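Local coordinates for ABC transporter, substrate binding protein (Agrobacterium tumefaciens, PDB 3C9H), which probably binds a solute in the periplasm for uptake by an ABC transporter and carries a magnesium ion, at residues L36-S41 with V63-M68; D89-S94 with I264-E269. All blocks are in the same frame, centred on the assembly; numbering follows the deposited sequence.

Contact 1. Residues L36-S41 with V63-M68. With MG (magnesium ion), chain C.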
loop_
_atom_site.group_PDB
_atom_site.type_symbol
_atom_site.label_atom_id
_atom_site.label_comp_id
_atom_site.label_asym_id
_atom_site.label_seq_id
_atom_site.Cartn_x
_atom_site.Cartn_y
_atom_site.Cartn_z
ATOM N N LEU A 36 6.886 -17.286 -13.946
ATOM C CA LEU A 36 5.817 -16.426 -13.421
ATOM C C LEU A 36 6.231 -14.965 -13.536
ATOM O O LEU A 36 7.313 -14.560 -13.080
ATOM C CB LEU A 36 5.558 -16.760 -11.944
ATOM C CG LEU A 36 4.602 -15.846 -11.187
ATOM C CD1 LEU A 36 3.128 -16.118 -11.619
ATOM C CD2 LEU A 36 4.813 -15.991 -9.702
ATOM N N VAL A 37 5.375 -14.162 -14.136
ATOM C CA VAL A 37 5.619 -12.745 -14.235
ATOM C C VAL A 37 4.674 -12.019 -13.264
ATOM O O VAL A 37 3.460 -12.198 -13.326
ATOM C CB VAL A 37 5.440 -12.210 -15.656
ATOM C CG1 VAL A 37 5.630 -10.708 -15.675
ATOM C CG2 VAL A 37 6.475 -12.900 -16.621
ATOM N N VAL A 38 5.247 -11.193 -12.400
ATOM C CA VAL A 38 4.493 -10.441 -11.376
ATOM C C VAL A 38 4.705 -8.939 -11.573
ATOM O O VAL A 38 5.846 -8.484 -11.645
ATOM C CB VAL A 38 4.954 -10.870 -9.929
ATOM C CG1 VAL A 38 4.216 -10.083 -8.848
ATOM C CG2 VAL A 38 4.842 -12.403 -9.734
ATOM N N TYR A 39 3.628 -8.156 -11.692
ATOM C CA TYR A 39 3.709 -6.702 -11.484
ATOM C C TYR A 39 3.211 -6.372 -10.083
ATOM O O TYR A 39 2.047 -6.630 -9.761
ATOM C CB TYR A 39 2.893 -5.895 -12.477
ATOM C CG TYR A 39 3.196 -6.151 -13.939
ATOM C CD1 TYR A 39 4.332 -6.848 -14.347
ATOM C CD2 TYR A 39 2.308 -5.679 -14.927
ATOM C CE1 TYR A 39 4.567 -7.069 -15.710
ATOM C CE2 TYR A 39 2.520 -5.910 -16.237
ATOM C CZ TYR A 39 3.660 -6.593 -16.638
ATOM O OH TYR A 39 3.856 -6.801 -17.985
ATOM N N SER A 40 4.088 -5.808 -9.264
ATOM C CA SER A 40 3.808 -5.561 -7.838
ATOM C C SER A 40 4.366 -4.262 -7.312
ATOM O O SER A 40 5.399 -3.763 -7.744
ATOM C CB SER A 40 4.317 -6.729 -7.015
ATOM O OG SER A 40 4.219 -6.509 -5.623
ATOM N N SER A 41 3.648 -3.667 -6.379
ATOM C CA SER A 41 4.118 -2.460 -5.752
ATOM C C SER A 41 4.829 -2.755 -4.442
ATOM O O SER A 41 5.323 -1.832 -3.825
ATOM C CB SER A 41 2.982 -1.473 -5.527
ATOM O OG SER A 41 2.055 -1.930 -4.539
ATOM N N VAL A 63 10.632 -16.986 -11.181
ATOM C CA VAL A 63 9.806 -15.806 -10.850
ATOM C C VAL A 63 10.460 -14.544 -11.390
ATOM O O VAL A 63 11.582 -14.199 -11.030
ATOM C CB VAL A 63 9.578 -15.659 -9.332
ATOM C CG1 VAL A 63 8.756 -14.413 -9.015
ATOM C CG2 VAL A 63 8.906 -16.902 -8.775
ATOM N N HIS A 64 9.737 -13.866 -12.267
ATOM C CA HIS A 64 10.118 -12.592 -12.827
ATOM C C HIS A 64 9.299 -11.490 -12.129
ATOM O O HIS A 64 8.097 -11.281 -12.417
ATOM C CB HIS A 64 9.850 -12.643 -14.328
ATOM C CG HIS A 64 10.255 -11.416 -15.071
ATOM N ND1 HIS A 64 9.725 -10.173 -14.808
ATOM C CD2 HIS A 64 11.082 -11.251 -16.124
ATOM C CE1 HIS A 64 10.247 -9.290 -15.641
ATOM N NE2 HIS A 64 11.062 -9.924 -16.459
ATOM N N TYR A 65 9.944 -10.807 -11.188
ATOM C CA TYR A 65 9.273 -9.892 -10.286
ATOM C C TYR A 65 9.573 -8.470 -10.676
ATOM O O TYR A 65 10.722 -8.050 -10.614
ATOM C CB TYR A 65 9.724 -10.137 -8.828
ATOM C CG TYR A 65 8.937 -9.371 -7.794
ATOM C CD1 TYR A 65 7.760 -9.908 -7.238
ATOM C CD2 TYR A 65 9.359 -8.100 -7.340
ATOM C CE1 TYR A 65 7.036 -9.218 -6.240
ATOM C CE2 TYR A 65 8.624 -7.406 -6.355
ATOM C CZ TYR A 65 7.462 -7.974 -5.818
ATOM O OH TYR A 65 6.724 -7.285 -4.838
ATOM N N GLU A 66 8.531 -7.732 -11.061
ATOM C CA GLU A 66 8.642 -6.320 -11.392
ATOM C C GLU A 66 7.992 -5.434 -10.340
ATOM O O GLU A 66 6.770 -5.434 -10.146
ATOM C CB GLU A 66 8.037 -6.018 -12.780
ATOM C CG GLU A 66 8.531 -6.933 -13.868
ATOM C CD GLU A 66 8.618 -6.267 -15.249
ATOM O OE1 GLU A 66 8.560 -5.015 -15.354
ATOM O OE2 GLU A 66 8.773 -7.022 -16.236
ATOM N N ASP A 67 8.842 -4.658 -9.679
ATOM C CA ASP A 67 8.495 -3.733 -8.618
ATOM C C ASP A 67 8.302 -2.381 -9.297
ATOM O O ASP A 67 9.231 -1.795 -9.848
ATOM C CB ASP A 67 9.628 -3.757 -7.569
ATOM C CG ASP A 67 9.537 -2.677 -6.505
ATOM O OD1 ASP A 67 8.636 -1.809 -6.522
ATOM O OD2 ASP A 67 10.410 -2.706 -5.615
ATOM N N MET A 68 7.080 -1.890 -9.233
ATOM C CA MET A 68 6.697 -0.682 -9.901
ATOM C C MET A 68 5.620 0.082 -9.128
ATOM O O MET A 68 4.953 -0.472 -8.241
ATOM C CB MET A 68 6.245 -1.000 -11.347
ATOM C CG MET A 68 4.892 -1.646 -11.531
ATOM S SD MET A 68 4.491 -2.251 -13.230
ATOM C CE MET A 68 5.587 -3.631 -13.290
HETATM MG MG MG C . 6.416 0.122 -3.453
HETATM O O HOH W 1 7.718 0.051 -5.323
#
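Ser40 and Tyr65 meet through their hydroxyls: Ser40 OG gives its proton to Tyr65 OH at 2.7 Å. Both side chains leave the same face of two parallel strands, and Tyr65 CG, anti to its own N (chi1 -172°), swings the ring towards 36-41, where its CD1/CE1 side meets Val38 CG1 at a slant and CE1 and CZ approach Ser40 CB. Leu42 ties the pair down, its N bonding to Ser40 OG and its O to Tyr65 OH.

Five backbone hydrogen bonds join the strands in the alternating parallel pattern: His64 N to Leu36 O, Val38 N to His64 O, Glu66 N to Val38 O, Ser40 N to Glu66 O and Met68 N to Ser40 O at 2.9 Å.

Apolar contacts occupy both faces. Val38 CG1 lies 3.9 Å from Tyr65 CD1. On the other face Met68, bent at chi3 (71°), brings CE to 3.5 Å from Tyr39 CG, and SD stands 4.7 Å from the ring centroid, an oblique Met-aromatic contact. The Tyr39 hydroxyl bonds to Glu80, while Glu66 makes a salt bridge with Arg76.

Just past the C-terminal end of strand 35-40, Ser41 O binds magnesium at 2.3 Å, and Asp43 OD1 is a second ligand. Strands 35-40 and 62-67 with helix 44-57 form a beta-alpha-beta unit of the solute-binding-protein fold, and the magnesium site lies just after the first strand.

Contact 2. Residues D89-S94 with I264-E269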
loop_
_atom_site.group_PDB
_atom_site.type_symbol
_atom_site.label_atom_id
_atom_site.label_comp_id
_atom_site.label_asym_id
_atom_site.label_seq_id
_atom_site.Cartn_x
_atom_site.Cartn_y
_atom_site.Cartn_z
ATOM N N ASP A 89 1.137 -12.267 -14.992
ATOM C CA ASP A 89 0.335 -13.378 -14.533
ATOM C C ASP A 89 -0.357 -13.073 -13.187
ATOM O O ASP A 89 -1.346 -13.735 -12.832
ATOM C CB ASP A 89 1.233 -14.599 -14.400
ATOM C CG ASP A 89 1.954 -14.935 -15.708
ATOM O OD1 ASP A 89 1.302 -14.841 -16.754
ATOM O OD2 ASP A 89 3.158 -15.260 -15.704
ATOM N N PHE A 90 0.209 -12.115 -12.444
ATOM C CA PHE A 90 -0.274 -11.658 -11.133
ATOM C C PHE A 90 0.017 -10.168 -10.965
ATOM O O PHE A 90 1.142 -9.708 -11.231
ATOM C CB PHE A 90 0.385 -12.467 -10.000
ATOM C CG PHE A 90 -0.237 -12.243 -8.640
ATOM C CD1 PHE A 90 -1.561 -12.554 -8.386
ATOM C CD2 PHE A 90 0.508 -11.726 -7.615
ATOM C CE1 PHE A 90 -2.109 -12.321 -7.116
ATOM C CE2 PHE A 90 -0.033 -11.506 -6.348
ATOM C CZ PHE A 90 -1.353 -11.806 -6.113
ATOM N N ALA A 91 -1.011 -9.411 -10.560
ATOM C CA ALA A 91 -0.904 -8.004 -10.280
ATOM C C ALA A 91 -1.195 -7.826 -8.815
ATOM O O ALA A 91 -2.236 -8.279 -8.318
ATOM C CB ALA A 91 -1.896 -7.188 -11.125
ATOM N N PHE A 92 -0.304 -7.159 -8.114
ATOM C CA PHE A 92 -0.407 -6.995 -6.659
ATOM C C PHE A 92 -0.143 -5.538 -6.294
ATOM O O PHE A 92 0.991 -5.040 -6.460
ATOM C CB PHE A 92 0.597 -7.945 -6.006
ATOM C CG PHE A 92 0.485 -8.029 -4.484
ATOM C CD1 PHE A 92 -0.701 -8.363 -3.886
ATOM C CD2 PHE A 92 1.612 -7.848 -3.681
ATOM C CE1 PHE A 92 -0.810 -8.463 -2.514
ATOM C CE2 PHE A 92 1.508 -7.964 -2.302
ATOM C CZ PHE A 92 0.280 -8.270 -1.734
ATOM N N SER A 93 -1.177 -4.843 -5.803
ATOM C CA SER A 93 -1.148 -3.396 -5.666
ATOM C C SER A 93 -1.898 -2.892 -4.450
ATOM O O SER A 93 -2.980 -3.395 -4.110
ATOM C CB SER A 93 -1.769 -2.769 -6.908
ATOM O OG SER A 93 -1.803 -1.364 -6.817
ATOM N N SER A 94 -1.313 -1.874 -3.835
ATOM C CA SER A 94 -1.890 -1.163 -2.731
ATOM C C SER A 94 -2.878 -0.092 -3.212
ATOM O O SER A 94 -3.585 0.500 -2.388
ATOM C CB SER A 94 -0.806 -0.544 -1.867
ATOM O OG SER A 94 0.089 0.206 -2.655
ATOM N N ILE A 264 -4.258 -5.630 -2.921
ATOM C CA ILE A 264 -5.191 -6.427 -3.713
ATOM C C ILE A 264 -4.455 -7.193 -4.797
ATOM O O ILE A 264 -3.670 -6.617 -5.564
ATOM C CB ILE A 264 -6.294 -5.530 -4.333
ATOM C CG1 ILE A 264 -7.257 -5.006 -3.254
ATOM C CG2 ILE A 264 -7.100 -6.281 -5.436
ATOM C CD1 ILE A 264 -8.371 -4.121 -3.882
ATOM N N GLY A 265 -4.674 -8.503 -4.812
ATOM C CA GLY A 265 -4.144 -9.380 -5.814
ATOM C C GLY A 265 -5.211 -9.853 -6.779
ATOM O O GLY A 265 -6.335 -10.127 -6.398
ATOM N N LEU A 266 -4.821 -9.954 -8.039
ATOM C CA LEU A 266 -5.689 -10.480 -9.121
ATOM C C LEU A 266 -4.812 -11.040 -10.245
ATOM O O LEU A 266 -3.645 -10.706 -10.331
ATOM C CB LEU A 266 -6.626 -9.395 -9.651
ATOM C CG LEU A 266 -6.012 -8.148 -10.310
ATOM C CD1 LEU A 266 -5.618 -8.446 -11.763
ATOM C CD2 LEU A 266 -6.979 -6.902 -10.236
ATOM N N VAL A 267 -5.398 -11.921 -11.059
ATOM C CA VAL A 267 -4.775 -12.495 -12.231
ATOM C C VAL A 267 -5.372 -11.784 -13.427
ATOM O O VAL A 267 -6.588 -11.833 -13.616
ATOM C CB VAL A 267 -5.088 -14.008 -12.353
ATOM C CG1 VAL A 267 -4.601 -14.557 -13.702
ATOM C CG2 VAL A 267 -4.485 -14.765 -11.166
ATOM N N PRO A 268 -4.537 -11.075 -14.195
ATOM C CA PRO A 268 -4.986 -10.409 -15.396
ATOM C C PRO A 268 -5.608 -11.375 -16.438
ATOM O O PRO A 268 -5.172 -12.512 -16.604
ATOM C CB PRO A 268 -3.698 -9.751 -15.936
ATOM C CG PRO A 268 -2.835 -9.545 -14.690
ATOM C CD PRO A 268 -3.104 -10.823 -13.932
ATOM N N GLU A 269 -6.645 -10.899 -17.110
ATOM C CA GLU A 269 -7.267 -11.592 -18.228
ATOM C C GLU A 269 -6.251 -12.022 -19.300
ATOM O O GLU A 269 -6.370 -13.123 -19.860
ATOM C CB GLU A 269 -8.319 -10.674 -18.847
ATOM C CG GLU A 269 -9.180 -11.332 -19.889
ATOM C CD GLU A 269 -8.614 -11.237 -21.290
ATOM O OE1 GLU A 269 -7.654 -10.453 -21.510
ATOM O OE2 GLU A 269 -9.148 -11.934 -22.194
#
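Phe90 lays its ring along the backbone of Gly265 and Leu266, with CZ 3.7 Å from Gly265 CA and CD1 3.4 Å from Leu266 O. CG is anti to the backbone N (chi1 -169°), which carries the ring across to the neighbouring strand although CB starts out away from it. The two strands form an antiparallel beta ladder within the solute-binding-protein fold, joining segments whose closest ends are 170 residues apart; their short axes run 4.8 Å apart at an angle of 157°.

Two hydrogen-bonded pairs flank a non-hydrogen-bonded one. Ala91 and Leu266 exchange two backbone hydrogen bonds, N to O in each direction, Ala91 N to Leu266 O being nearly straight at 177°, and Ser93 and Ile264 do likewise. Between them Phe92 faces Gly265, with CD1 of the phenylalanine near the glycine CA, which sits at the edge of that ring. Gly265 presents only its CA on this side, and the Phe90 ring rests close against it. Helix 274-285 borders the same face: Tyr280 meets the Phe90 ring, and Phe284 packs edge-to-face with Phe92.

On the other face Ala91 CB touches Leu266 CD1 at 4.0 Å and lies near Pro268 CG. Gln99 of helix 96-104 covers Leu266 and donates from NE2 to Ile264 O; Ile77 of helix 70-82 touches Ala91.

Beyond the ladder, Asp89 holds its carboxylate to Asn273 N and Val37 N. Its carbonyl oxygen is buried with no polar partner: Asp89 O faces instead Val267 CG1 at 3.5 Å, and Pro268 CD lies 3.6 Å from Asp89 O.

How the contacts relate
Contact 1 and contact 2 lie with their centres 10 Å apart, on the same side of the chain's centre, and follow one another along the chain: 63-68 ends before 89-94 begins. Strands 35-40 and 90-93 are neighbours in one sheet, so the strand order runs 62-67, 35-40, 90-93, 258-268, three parallel strands followed by an antiparallel one. Probable backbone hydrogen bonds, Val37 O to Asp89 N and Tyr39 O to Phe92 N, each 2.9 Å, stitch the contacts together. Helix 274-285 borders both. Just beyond the strands, the OG atoms of Ser41 and Ser94 both hydrogen-bond to one oxygen of a bound citrate, probably from crystallisation, which is consistent with a pocket beside the magnesium site.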